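Local coordinates for protein anaerobically-induced outer membrane porin OprE (Pseudomonas aeruginosa, PDB 4FRX) that probably acts as a porin, a beta-barrel channel through which small solutes cross the outer membrane, at residues A[15-20]-A[432-437]; A[47-52]-A[62-67]; A[115-120]-A[150-155]; A[158-163]-A[196-201]. All blocks are in the same frame, centred on the assembly; numbering follows the deposited sequence.

Contact 1 (A[15-20]-A[432-437]); sequences ASLTLR and YTLPLL
Leu17 and Leu434 lie side by side on the outward face of the barrel wall and point the same way. CD1 of Leu434 presses on CB of Leu17 at 3.4 Å, tighter than normal carbon contact. A chi1 of 68° wedges Leu434 CG between its own N and carbonyl carbon, and CD1 leans back over strand 17-20; chi2 of -23° is far from staggered, so the exact placing of this end is doubtful. CD1 of Leu436 adds a second, looser contact to Leu17 CB at 3.9 Å.

On the inward face Thr18 and Thr433 form a non-hydrogen-bonded antiparallel pair. Their side chains cross obliquely, and the two OG1 atoms share a hydrogen bond of 2.7 Å. Flanking backbone bonds join Leu17 to Leu434 and Leu19 to Tyr432, with Leu19 N reaching Tyr432 O at 2.8 Å.

This is the seam of the porin barrel, where the first strand meets the last. Arg20 turns inward to a salt bridge with Asp135. Along its other edge the 15-20 segment is bonded to strand 37-50 through Ser16, Thr18 and Arg20, while 423-434 is backed by strand 399-409.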
loop_
_atom_site.group_PDB
_atom_site.type_symbol
_atom_site.label_atom_id
_atom_site.label_comp_id
_atom_site.label_asym_id
_atom_site.label_seq_id
_atom_site.Cartn_x
_atom_site.Cartn_y
_atom_site.Cartn_z
ATOM N N ALA A 15 14.319 13.422 -14.634
ATOM C CA ALA A 15 14.893 12.384 -13.777
ATOM C C ALA A 15 14.314 12.482 -12.368
ATOM O O ALA A 15 13.123 12.769 -12.234
ATOM C CB ALA A 15 16.403 12.445 -13.762
ATOM N N SER A 16 15.141 12.194 -11.357
ATOM C CA SER A 16 14.908 12.463 -9.922
ATOM C C SER A 16 15.704 11.530 -9.047
ATOM O O SER A 16 15.756 10.341 -9.321
ATOM C CB SER A 16 13.439 12.409 -9.494
ATOM O OG SER A 16 13.251 13.324 -8.444
ATOM N N LEU A 17 16.296 12.079 -7.985
ATOM C CA LEU A 17 16.958 11.266 -6.975
ATOM C C LEU A 17 16.359 11.537 -5.593
ATOM O O LEU A 17 16.348 12.674 -5.105
ATOM C CB LEU A 17 18.466 11.547 -6.969
ATOM C CG LEU A 17 19.339 10.740 -6.008
ATOM C CD1 LEU A 17 19.270 9.258 -6.356
ATOM C CD2 LEU A 17 20.780 11.243 -6.041
ATOM N N THR A 18 15.861 10.484 -4.956
ATOM C CA THR A 18 15.438 10.582 -3.571
ATOM C C THR A 18 16.439 9.844 -2.681
ATOM O O THR A 18 16.898 8.755 -3.007
ATOM C CB THR A 18 14.002 10.057 -3.392
ATOM O OG1 THR A 18 13.106 10.944 -4.072
ATOM C CG2 THR A 18 13.612 9.995 -1.916
ATOM N N LEU A 19 16.818 10.484 -1.583
ATOM C CA LEU A 19 17.778 9.926 -0.657
ATOM C C LEU A 19 16.956 9.636 0.566
ATOM O O LEU A 19 16.241 10.517 1.046
ATOM C CB LEU A 19 18.872 10.949 -0.324
ATOM C CG LEU A 19 19.696 11.466 -1.498
ATOM C CD1 LEU A 19 20.717 12.491 -1.024
ATOM C CD2 LEU A 19 20.394 10.312 -2.185
ATOM N N ARG A 20 17.015 8.400 1.041
ATOM C CA ARG A 20 16.218 8.004 2.198
ATOM C C ARG A 20 17.077 7.335 3.253
ATOM O O ARG A 20 17.610 6.248 3.042
ATOM C CB ARG A 20 15.087 7.051 1.790
ATOM C CG ARG A 20 14.128 6.703 2.941
ATOM C CD ARG A 20 13.088 5.660 2.539
ATOM N NE ARG A 20 12.145 6.210 1.559
ATOM C CZ ARG A 20 11.220 5.492 0.927
ATOM N NH1 ARG A 20 11.106 4.196 1.177
ATOM N NH2 ARG A 20 10.406 6.069 0.045
ATOM N N TYR A 432 15.128 13.263 1.270
ATOM C CA TYR A 432 15.412 14.446 0.462
ATOM C C TYR A 432 15.308 14.070 -1.003
ATOM O O TYR A 432 15.913 13.087 -1.449
ATOM C CB TYR A 432 16.801 14.997 0.763
ATOM C CG TYR A 432 17.112 16.285 0.037
ATOM C CD1 TYR A 432 16.582 17.497 0.472
ATOM C CD2 TYR A 432 17.930 16.293 -1.085
ATOM C CE1 TYR A 432 16.864 18.687 -0.194
ATOM C CE2 TYR A 432 18.210 17.476 -1.759
ATOM C CZ TYR A 432 17.680 18.667 -1.310
ATOM O OH TYR A 432 17.966 19.846 -1.979
ATOM N N THR A 433 14.528 14.847 -1.745
ATOM C CA THR A 433 14.370 14.616 -3.174
ATOM C C THR A 433 14.932 15.786 -3.951
ATOM O O THR A 433 14.620 16.941 -3.645
ATOM C CB THR A 433 12.897 14.427 -3.538
ATOM O OG1 THR A 433 12.412 13.243 -2.900
ATOM C CG2 THR A 433 12.727 14.287 -5.050
ATOM N N LEU A 434 15.764 15.503 -4.951
ATOM C CA LEU A 434 16.336 16.586 -5.748
ATOM C C LEU A 434 16.247 16.362 -7.244
ATOM O O LEU A 434 16.344 15.222 -7.708
ATOM C CB LEU A 434 17.765 16.937 -5.307
ATOM C CG LEU A 434 19.021 16.071 -5.457
ATOM C CD1 LEU A 434 18.725 14.615 -5.579
ATOM C CD2 LEU A 434 19.920 16.539 -6.585
ATOM N N PRO A 435 16.008 17.455 -7.995
ATOM C CA PRO A 435 15.958 17.421 -9.463
ATOM C C PRO A 435 17.304 17.133 -10.158
ATOM O O PRO A 435 18.302 17.752 -9.802
ATOM C CB PRO A 435 15.415 18.808 -9.848
ATOM C CG PRO A 435 15.625 19.668 -8.646
ATOM C CD PRO A 435 15.566 18.755 -7.453
ATOM N N LEU A 436 17.311 16.218 -11.135
ATOM C CA LEU A 436 18.517 15.851 -11.878
ATOM C C LEU A 436 18.281 16.022 -13.378
ATOM O O LEU A 436 19.040 15.471 -14.159
ATOM C CB LEU A 436 18.893 14.377 -11.671
ATOM C CG LEU A 436 19.333 13.821 -10.329
ATOM C CD1 LEU A 436 19.747 12.383 -10.529
ATOM C CD2 LEU A 436 20.470 14.628 -9.740
ATOM N N LEU A 437 17.224 16.731 -13.776
ATOM C CA LEU A 437 16.740 16.771 -15.177
ATOM C C LEU A 437 17.579 16.060 -16.251
ATOM O O LEU A 437 17.054 15.617 -17.268
ATOM C CB LEU A 437 16.445 18.218 -15.606
ATOM C CG LEU A 437 15.016 18.666 -15.978
ATOM C CD1 LEU A 437 14.039 18.472 -14.836
ATOM C CD2 LEU A 437 14.977 20.127 -16.397
#

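Contact 2 (A[47-52]-A[62-67]); sequences LNYQSG and VDALGL. With C8E ((hydroxyethyloxy)tri(ethyloxy)octane), chain D.
The Tyr49 ring has Ala64 N at its edge, near the ring plane, and Ser51 N above one face, offset toward the rim. Val62 O comes in obliquely, 3.6 Å from Tyr49 CE2, and beyond the ring the hydroxyl is hydrogen-bonded to Ser13. Two more flat groups meet on the other side of the strands: the amide of Gln50 and the carboxylate of Asp63, their planes turned 52° apart. They do not bond directly. One water donates to Asp63 OD2 at 2.7 Å and, weakly, to Gln50 OE1. The carboxylate itself is fixed mainly from outside, by salt bridges from Arg120 to OD2 and from Lys111 to OD1, which would be expected to keep it ionised. The amide of Asn48 lies alongside Leu65 on this same face.

These strands, 37-50 and 59-71, make an antiparallel beta hairpin of the barrel wall, with Asn48, Gln50, Asp63 and Leu65 on one face and Leu47, Tyr49 and Ala64 on the other. Paired backbone bonds link Leu47 with Gly66 and Tyr49 with Ala64. Toward the turn Ser51 N still donates to Val62 O, but the return bond goes to its side chain: a chi1 of 81° sets OG between its own N and carbonyl carbon, where it accepts from Val62 N at 3.0 Å and donates to a lone pair of Gly52 O at 2.7 Å.

At the far end of the pairing a bound detergent chain lies against the outward face. C8E C2 is 4.0 Å from Leu47 CB, and C8E C4 reaches Leu67 N at 3.6 Å, running past Gly66, which has no side chain to hold it off.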
loop_
_atom_site.group_PDB
_atom_site.type_symbol
_atom_site.label_atom_id
_atom_site.label_comp_id
_atom_site.label_asym_id
_atom_site.label_seq_id
_atom_site.Cartn_x
_atom_site.Cartn_y
_atom_site.Cartn_z
ATOM N N LEU A 47 16.409 6.477 -7.802
ATOM C CA LEU A 47 16.632 7.312 -8.968
ATOM C C LEU A 47 15.588 7.013 -10.046
ATOM O O LEU A 47 15.544 5.910 -10.587
ATOM C CB LEU A 47 18.046 7.066 -9.478
ATOM C CG LEU A 47 18.511 7.662 -10.796
ATOM C CD1 LEU A 47 18.307 9.160 -10.819
ATOM C CD2 LEU A 47 19.984 7.321 -10.970
ATOM N N ASN A 48 14.730 7.993 -10.333
ATOM C CA ASN A 48 13.691 7.811 -11.347
ATOM C C ASN A 48 14.107 8.570 -12.591
ATOM O O ASN A 48 14.623 9.671 -12.482
ATOM C CB ASN A 48 12.353 8.387 -10.887
ATOM C CG ASN A 48 11.952 7.934 -9.505
ATOM O OD1 ASN A 48 12.447 8.443 -8.499
ATOM N ND2 ASN A 48 11.012 7.007 -9.444
ATOM N N TYR A 49 13.900 7.982 -13.765
ATOM C CA TYR A 49 14.081 8.698 -15.016
ATOM C C TYR A 49 12.800 8.498 -15.804
ATOM O O TYR A 49 12.248 7.406 -15.813
ATOM C CB TYR A 49 15.296 8.183 -15.792
ATOM C CG TYR A 49 15.278 8.560 -17.256
ATOM C CD1 TYR A 49 15.661 9.827 -17.678
ATOM C CD2 TYR A 49 14.853 7.651 -18.218
ATOM C CE1 TYR A 49 15.625 10.173 -19.019
ATOM C CE2 TYR A 49 14.823 7.987 -19.560
ATOM C CZ TYR A 49 15.202 9.243 -19.950
ATOM O OH TYR A 49 15.159 9.559 -21.285
ATOM N N GLN A 50 12.307 9.571 -16.415
ATOM C CA GLN A 50 11.080 9.526 -17.206
ATOM C C GLN A 50 11.322 10.252 -18.513
ATOM O O GLN A 50 11.483 11.473 -18.515
ATOM C CB GLN A 50 9.945 10.247 -16.474
ATOM C CG GLN A 50 9.295 9.488 -15.337
ATOM C CD GLN A 50 8.147 10.276 -14.715
ATOM O OE1 GLN A 50 7.220 10.709 -15.409
ATOM N NE2 GLN A 50 8.216 10.484 -13.405
ATOM N N SER A 51 11.339 9.533 -19.629
ATOM C CA SER A 51 11.533 10.208 -20.909
ATOM C C SER A 51 10.263 10.936 -21.302
ATOM O O SER A 51 9.216 10.760 -20.677
ATOM C CB SER A 51 11.887 9.214 -22.011
ATOM O OG SER A 51 10.717 8.579 -22.507
ATOM N N GLY A 52 10.368 11.757 -22.348
ATOM C CA GLY A 52 9.200 12.310 -23.008
ATOM C C GLY A 52 8.740 11.294 -24.042
ATOM O O GLY A 52 9.215 10.153 -24.048
ATOM N N VAL A 62 10.262 5.655 -22.518
ATOM C CA VAL A 62 10.788 4.641 -21.601
ATOM C C VAL A 62 11.062 5.299 -20.243
ATOM O O VAL A 62 11.585 6.421 -20.177
ATOM C CB VAL A 62 12.064 3.951 -22.172
ATOM C CG1 VAL A 62 13.186 4.946 -22.372
ATOM C CG2 VAL A 62 12.521 2.804 -21.265
ATOM N N ASP A 63 10.656 4.629 -19.166
ATOM C CA ASP A 63 10.995 5.075 -17.817
ATOM C C ASP A 63 11.939 4.062 -17.169
ATOM O O ASP A 63 11.951 2.889 -17.545
ATOM C CB ASP A 63 9.748 5.209 -16.934
ATOM C CG ASP A 63 8.818 6.333 -17.363
ATOM O OD1 ASP A 63 9.163 7.127 -18.260
ATOM O OD2 ASP A 63 7.721 6.429 -16.778
ATOM N N ALA A 64 12.723 4.520 -16.194
ATOM C CA ALA A 64 13.643 3.642 -15.476
ATOM C C ALA A 64 13.588 3.984 -13.994
ATOM O O ALA A 64 13.515 5.154 -13.613
ATOM C CB ALA A 64 15.076 3.799 -16.004
ATOM N N LEU A 65 13.589 2.952 -13.163
ATOM C CA LEU A 65 13.594 3.132 -11.722
ATOM C C LEU A 65 14.774 2.360 -11.138
ATOM O O LEU A 65 14.787 1.132 -11.152
ATOM C CB LEU A 65 12.276 2.643 -11.115
ATOM C CG LEU A 65 12.250 2.707 -9.588
ATOM C CD1 LEU A 65 12.318 4.160 -9.124
ATOM C CD2 LEU A 65 11.052 1.987 -9.002
ATOM N N GLY A 66 15.780 3.090 -10.660
ATOM C CA GLY A 66 16.963 2.485 -10.062
ATOM C C GLY A 66 16.868 2.567 -8.554
ATOM O O GLY A 66 16.595 3.631 -8.015
ATOM N N LEU A 67 17.077 1.441 -7.877
ATOM C CA LEU A 67 16.945 1.379 -6.432
ATOM C C LEU A 67 18.219 0.804 -5.811
ATOM O O LEU A 67 18.696 -0.229 -6.260
ATOM C CB LEU A 67 15.763 0.471 -6.066
ATOM C CG LEU A 67 14.376 0.798 -6.632
ATOM C CD1 LEU A 67 13.329 -0.161 -6.057
ATOM C CD2 LEU A 67 14.015 2.214 -6.293
HETATM C C1 C8E D . 21.215 5.423 -7.411
HETATM C C2 C8E D . 20.407 4.240 -7.938
HETATM C C3 C8E D . 21.339 3.078 -8.262
HETATM C C4 C8E D . 20.576 1.842 -8.714
HETATM C C5 C8E D . 21.549 0.708 -9.023
HETATM C C6 C8E D . 21.004 -0.296 -10.037
HETATM C C7 C8E D . 22.078 -1.346 -10.306
HETATM C C8 C8E D . 21.670 -2.296 -11.426
HETATM O O9 C8E D . 21.426 -3.580 -10.901
HETATM O O HOH W 1 6.076 8.521 -16.383
#

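Contact 3 (A[115-120]-A[150-155]); sequences SNTEFR and STDLKD
An ST turn at Ser150, just where strand 142-150 runs out, carries Asp152 across to the turn leading into strand 117-121, where Ser115, Asn116 and Thr117, the first residue of the strand, grip its carboxylate. Four donors share the two oxygens. OD1 of Asp152 accepts from Ser115 OG at 2.8 Å and from Asn116 ND2 at 3.2 Å, and these two arrive from opposite faces of the carboxylate plane. OD2 takes Asn116 N at 2.8 Å on its syn side, while Thr117 OG1, also at 2.8 Å, uses the anti lone pair. So many donors would probably favour the ionised acid.

The turn itself is closed by Asp152 N bonding to Ser150 OG at 3.2 Å. That hydroxyl in turn donates to Thr117 OG1, 2.8 Å away, giving a closed ring of bonds through Ser150, Thr117 and Asp152. With chi1 at -62°, Thr117 directs OG1 away from its carbonyl carbon and into this ring. The turn before strand 117-121 and the loop after strand 142-150 lie at the same end of the barrel, probably the periplasmic one. Thr117 and Ser150 form a non-hydrogen-bonded antiparallel pair there, and Thr151 N donates to Asn116 O at 3.0 Å.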
loop_
_atom_site.group_PDB
_atom_site.type_symbol
_atom_site.label_atom_id
_atom_site.label_comp_id
_atom_site.label_asym_id
_atom_site.label_seq_id
_atom_site.Cartn_x
_atom_site.Cartn_y
_atom_site.Cartn_z
ATOM N N SER A 115 -2.950 10.876 -27.116
ATOM C CA SER A 115 -3.743 11.881 -26.413
ATOM C C SER A 115 -3.474 11.811 -24.904
ATOM O O SER A 115 -2.356 12.071 -24.463
ATOM C CB SER A 115 -5.235 11.729 -26.738
ATOM O OG SER A 115 -5.956 12.897 -26.380
ATOM N N ASN A 116 -4.491 11.452 -24.124
ATOM C CA ASN A 116 -4.338 11.312 -22.675
ATOM C C ASN A 116 -4.528 9.872 -22.217
ATOM O O ASN A 116 -5.016 9.617 -21.117
ATOM C CB ASN A 116 -5.317 12.229 -21.934
ATOM C CG ASN A 116 -5.029 13.693 -22.176
ATOM O OD1 ASN A 116 -4.044 14.233 -21.674
ATOM N ND2 ASN A 116 -5.885 14.342 -22.949
ATOM N N THR A 117 -4.138 8.945 -23.083
ATOM C CA THR A 117 -4.233 7.523 -22.815
ATOM C C THR A 117 -2.855 6.903 -22.930
ATOM O O THR A 117 -2.259 6.901 -24.007
ATOM C CB THR A 117 -5.158 6.839 -23.820
ATOM O OG1 THR A 117 -6.482 7.394 -23.700
ATOM C CG2 THR A 117 -5.203 5.335 -23.573
ATOM N N GLU A 118 -2.346 6.379 -21.821
ATOM C CA GLU A 118 -0.981 5.858 -21.785
ATOM C C GLU A 118 -0.950 4.361 -21.495
ATOM O O GLU A 118 -1.670 3.880 -20.622
ATOM C CB GLU A 118 -0.155 6.633 -20.751
ATOM C CG GLU A 118 1.317 6.254 -20.706
ATOM C CD GLU A 118 2.055 6.993 -19.600
ATOM O OE1 GLU A 118 1.424 7.835 -18.930
ATOM O OE2 GLU A 118 3.254 6.722 -19.385
ATOM N N PHE A 119 -0.132 3.636 -22.256
ATOM C CA PHE A 119 0.128 2.218 -22.029
ATOM C C PHE A 119 1.517 2.062 -21.439
ATOM O O PHE A 119 2.460 2.676 -21.919
ATOM C CB PHE A 119 0.062 1.440 -23.341
ATOM C CG PHE A 119 0.392 -0.025 -23.199
ATOM C CD1 PHE A 119 -0.352 -0.841 -22.357
ATOM C CD2 PHE A 119 1.454 -0.584 -23.898
ATOM C CE1 PHE A 119 -0.049 -2.195 -22.221
ATOM C CE2 PHE A 119 1.764 -1.931 -23.766
ATOM C CZ PHE A 119 1.009 -2.738 -22.924
ATOM N N ARG A 120 1.644 1.259 -20.391
ATOM C CA ARG A 120 2.936 1.055 -19.744
ATOM C C ARG A 120 3.205 -0.424 -19.639
ATOM O O ARG A 120 2.334 -1.190 -19.241
ATOM C CB ARG A 120 2.961 1.677 -18.344
ATOM C CG ARG A 120 3.016 3.170 -18.360
ATOM C CD ARG A 120 2.815 3.774 -16.985
ATOM N NE ARG A 120 4.033 3.766 -16.183
ATOM C CZ ARG A 120 5.063 4.571 -16.413
ATOM N NH1 ARG A 120 5.015 5.424 -17.430
ATOM N NH2 ARG A 120 6.142 4.521 -15.641
ATOM N N SER A 150 -6.267 6.253 -18.698
ATOM C CA SER A 150 -6.793 7.274 -19.592
ATOM C C SER A 150 -7.571 8.366 -18.861
ATOM O O SER A 150 -8.346 8.079 -17.960
ATOM C CB SER A 150 -7.685 6.614 -20.650
ATOM O OG SER A 150 -8.277 7.579 -21.505
ATOM N N THR A 151 -7.358 9.619 -19.254
ATOM C CA THR A 151 -8.187 10.716 -18.769
ATOM C C THR A 151 -8.938 11.387 -19.923
ATOM O O THR A 151 -9.525 12.451 -19.756
ATOM C CB THR A 151 -7.378 11.754 -17.951
ATOM O OG1 THR A 151 -6.285 12.260 -18.731
ATOM C CG2 THR A 151 -6.828 11.114 -16.683
ATOM N N ASP A 152 -8.937 10.731 -21.079
ATOM C CA ASP A 152 -9.616 11.228 -22.278
ATOM C C ASP A 152 -11.145 11.218 -22.173
ATOM O O ASP A 152 -11.814 11.987 -22.863
ATOM C CB ASP A 152 -9.167 10.448 -23.523
ATOM C CG ASP A 152 -7.845 10.961 -24.092
ATOM O OD1 ASP A 152 -7.736 12.184 -24.349
ATOM O OD2 ASP A 152 -6.914 10.142 -24.276
ATOM N N LEU A 153 -11.698 10.338 -21.340
ATOM C CA LEU A 153 -13.130 10.374 -21.046
ATOM C C LEU A 153 -13.369 11.389 -19.930
ATOM O O LEU A 153 -12.912 11.191 -18.803
ATOM C CB LEU A 153 -13.651 8.998 -20.637
ATOM C CG LEU A 153 -15.165 8.920 -20.417
ATOM C CD1 LEU A 153 -15.908 9.306 -21.689
ATOM C CD2 LEU A 153 -15.580 7.534 -19.960
ATOM N N LYS A 154 -14.080 12.471 -20.251
ATOM C CA LYS A 154 -14.200 13.630 -19.359
ATOM C C LYS A 154 -14.690 13.292 -17.944
ATOM O O LYS A 154 -15.651 12.553 -17.776
ATOM C CB LYS A 154 -15.104 14.707 -19.980
ATOM C CG LYS A 154 -15.194 15.993 -19.149
ATOM C CD LYS A 154 -16.131 17.016 -19.768
ATOM N N ASP A 155 -14.010 13.857 -16.949
ATOM C CA ASP A 155 -14.292 13.630 -15.531
ATOM C C ASP A 155 -14.008 12.207 -15.008
ATOM O O ASP A 155 -14.230 11.942 -13.830
ATOM C CB ASP A 155 -15.713 14.061 -15.164
ATOM C CG ASP A 155 -15.936 15.551 -15.359
ATOM O OD1 ASP A 155 -15.056 16.347 -14.966
ATOM O OD2 ASP A 155 -16.990 15.918 -15.911
#

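Contact 4 (A[158-163]-A[196-201]); sequences LVAGQL and YYAGGD
Tyr197 has chi1 at 62°, which sets its ring in the crowded position between N and the carbonyl carbon and folds it across the neighbouring strand onto Gly161. This cross-strand pair matches the aromatic rescue of glycine known from antiparallel sheets, here in the wall of the porin barrel. Gly161 CA sits over one ring face as a CH-pi contact, 3.8 Å from the centroid and 24° off the normal, and the missing side chain lets the ring close down on the backbone.

The Leu163 side chain crosses that of Tyr197 at about a right angle, its CG coming obliquely to 3.6 Å from CE1. Val159 CG2 comes in obliquely by CE2, at 4.0 Å. The phenol oxygen passes over the strand to a hydrogen bond with Gln147, Leu124 and Leu128 of strand 123-128 add to the packing, and this tyrosine is buried.

The backbones are joined by two-way bonds between Val159 and Gly199 and between Gly161 and Tyr197. The other face is mixed: small in the middle, where Ala160 CB and Ala198 CB touch at 4.1 Å, and bulkier at its ends. Leu158 CD2 lies above Gly200 CA. Gln162, fully extended, runs alongside Tyr196 with amide and ring planes 58° apart, and its CD comes 3.6 Å from Tyr196 CE1.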
loop_
_atom_site.group_PDB
_atom_site.type_symbol
_atom_site.label_atom_id
_atom_site.label_comp_id
_atom_site.label_asym_id
_atom_site.label_seq_id
_atom_site.Cartn_x
_atom_site.Cartn_y
_atom_site.Cartn_z
ATOM N N LEU A 158 -9.457 6.451 -15.785
ATOM C CA LEU A 158 -9.697 5.022 -15.954
ATOM C C LEU A 158 -8.404 4.227 -16.013
ATOM O O LEU A 158 -7.357 4.752 -16.407
ATOM C CB LEU A 158 -10.490 4.783 -17.232
ATOM C CG LEU A 158 -11.818 5.538 -17.307
ATOM C CD1 LEU A 158 -12.379 5.436 -18.719
ATOM C CD2 LEU A 158 -12.796 4.956 -16.284
ATOM N N VAL A 159 -8.466 2.963 -15.609
ATOM C CA VAL A 159 -7.270 2.125 -15.613
ATOM C C VAL A 159 -7.667 0.666 -15.773
ATOM O O VAL A 159 -8.749 0.250 -15.345
ATOM C CB VAL A 159 -6.389 2.354 -14.331
ATOM C CG1 VAL A 159 -7.128 1.935 -13.071
ATOM C CG2 VAL A 159 -5.043 1.622 -14.423
ATOM N N ALA A 160 -6.810 -0.087 -16.451
ATOM C CA ALA A 160 -6.959 -1.524 -16.595
ATOM C C ALA A 160 -5.555 -2.064 -16.773
ATOM O O ALA A 160 -4.729 -1.434 -17.422
ATOM C CB ALA A 160 -7.814 -1.858 -17.810
ATOM N N GLY A 161 -5.276 -3.221 -16.194
ATOM C CA GLY A 161 -3.943 -3.777 -16.286
ATOM C C GLY A 161 -3.906 -5.232 -15.879
ATOM O O GLY A 161 -4.913 -5.807 -15.462
ATOM N N GLN A 162 -2.731 -5.819 -16.035
ATOM C CA GLN A 162 -2.477 -7.199 -15.679
ATOM C C GLN A 162 -1.097 -7.226 -15.055
ATOM O O GLN A 162 -0.141 -6.722 -15.663
ATOM C CB GLN A 162 -2.458 -8.058 -16.944
ATOM C CG GLN A 162 -2.046 -9.498 -16.700
ATOM C CD GLN A 162 -2.098 -10.348 -17.958
ATOM O OE1 GLN A 162 -2.686 -9.952 -18.963
ATOM N NE2 GLN A 162 -1.486 -11.526 -17.905
ATOM N N LEU A 163 -0.981 -7.794 -13.850
ATOM C CA LEU A 163 0.318 -7.924 -13.187
ATOM C C LEU A 163 0.747 -9.387 -13.140
ATOM O O LEU A 163 -0.077 -10.287 -13.014
ATOM C CB LEU A 163 0.266 -7.359 -11.759
ATOM C CG LEU A 163 -0.288 -5.947 -11.615
ATOM C CD1 LEU A 163 -0.312 -5.499 -10.165
ATOM C CD2 LEU A 163 0.563 -5.004 -12.461
ATOM N N TYR A 196 -5.527 -9.431 -12.729
ATOM C CA TYR A 196 -6.192 -8.475 -13.610
ATOM C C TYR A 196 -6.907 -7.443 -12.788
ATOM O O TYR A 196 -7.489 -7.772 -11.757
ATOM C CB TYR A 196 -7.246 -9.194 -14.451
ATOM C CG TYR A 196 -6.721 -10.394 -15.174
ATOM C CD1 TYR A 196 -5.951 -10.252 -16.313
ATOM C CD2 TYR A 196 -7.000 -11.682 -14.720
ATOM C CE1 TYR A 196 -5.469 -11.358 -16.990
ATOM C CE2 TYR A 196 -6.518 -12.787 -15.382
ATOM C CZ TYR A 196 -5.757 -12.625 -16.517
ATOM O OH TYR A 196 -5.281 -13.733 -17.177
ATOM N N TYR A 197 -6.886 -6.194 -13.252
ATOM C CA TYR A 197 -7.545 -5.127 -12.534
ATOM C C TYR A 197 -8.069 -4.076 -13.499
ATOM O O TYR A 197 -7.555 -3.921 -14.597
ATOM C CB TYR A 197 -6.626 -4.503 -11.478
ATOM C CG TYR A 197 -5.359 -3.849 -12.027
ATOM C CD1 TYR A 197 -4.251 -4.623 -12.373
ATOM C CD2 TYR A 197 -5.271 -2.467 -12.180
ATOM C CE1 TYR A 197 -3.085 -4.043 -12.846
ATOM C CE2 TYR A 197 -4.106 -1.867 -12.666
ATOM C CZ TYR A 197 -3.019 -2.663 -13.004
ATOM O OH TYR A 197 -1.861 -2.090 -13.480
ATOM N N ALA A 198 -9.107 -3.377 -13.073
ATOM C CA ALA A 198 -9.733 -2.341 -13.872
ATOM C C ALA A 198 -10.582 -1.496 -12.959
ATOM O O ALA A 198 -11.142 -1.992 -11.993
ATOM C CB ALA A 198 -10.602 -2.953 -14.979
ATOM N N GLY A 199 -10.672 -0.207 -13.254
ATOM C CA GLY A 199 -11.666 0.623 -12.607
ATOM C C GLY A 199 -11.469 2.088 -12.906
ATOM O O GLY A 199 -10.725 2.462 -13.828
ATOM N N GLY A 200 -12.128 2.933 -12.132
ATOM C CA GLY A 200 -12.015 4.350 -12.377
ATOM C C GLY A 200 -12.460 5.207 -11.221
ATOM O O GLY A 200 -13.110 4.725 -10.288
ATOM N N ASP A 201 -12.077 6.477 -11.289
ATOM C CA ASP A 201 -12.558 7.512 -10.391
ATOM C C ASP A 201 -13.402 8.435 -11.240
ATOM O O ASP A 201 -12.923 8.943 -12.248
ATOM C CB ASP A 201 -11.402 8.344 -9.839
ATOM C CG ASP A 201 -10.362 7.515 -9.127
ATOM O OD1 ASP A 201 -10.680 6.403 -8.662
ATOM O OD2 ASP A 201 -9.217 7.992 -9.023
#

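All four contacts join strands or turns of one barrel wall; contact 2 is partly buried, the others lie at the surface. Contacts 1 and 2 abut through neighbouring strands 17-28 and 37-50, with Ser16 O close to Asn48 N (2.8 Å). Contact 2 reaches contact 3 by the salt bridge between Asp63 OD2 and Arg120 NH2. Contact 3 reaches contact 4 where Ser150 O faces Leu158 N across adjacent strands. Chemistry follows place: leucines and a threonine pair at the seam, charge and detergent in the hairpin, a polar carboxylate clasp at the turns, and an aromatic ring on glycine within the wall. Contact 1 encloses the rest along the chain.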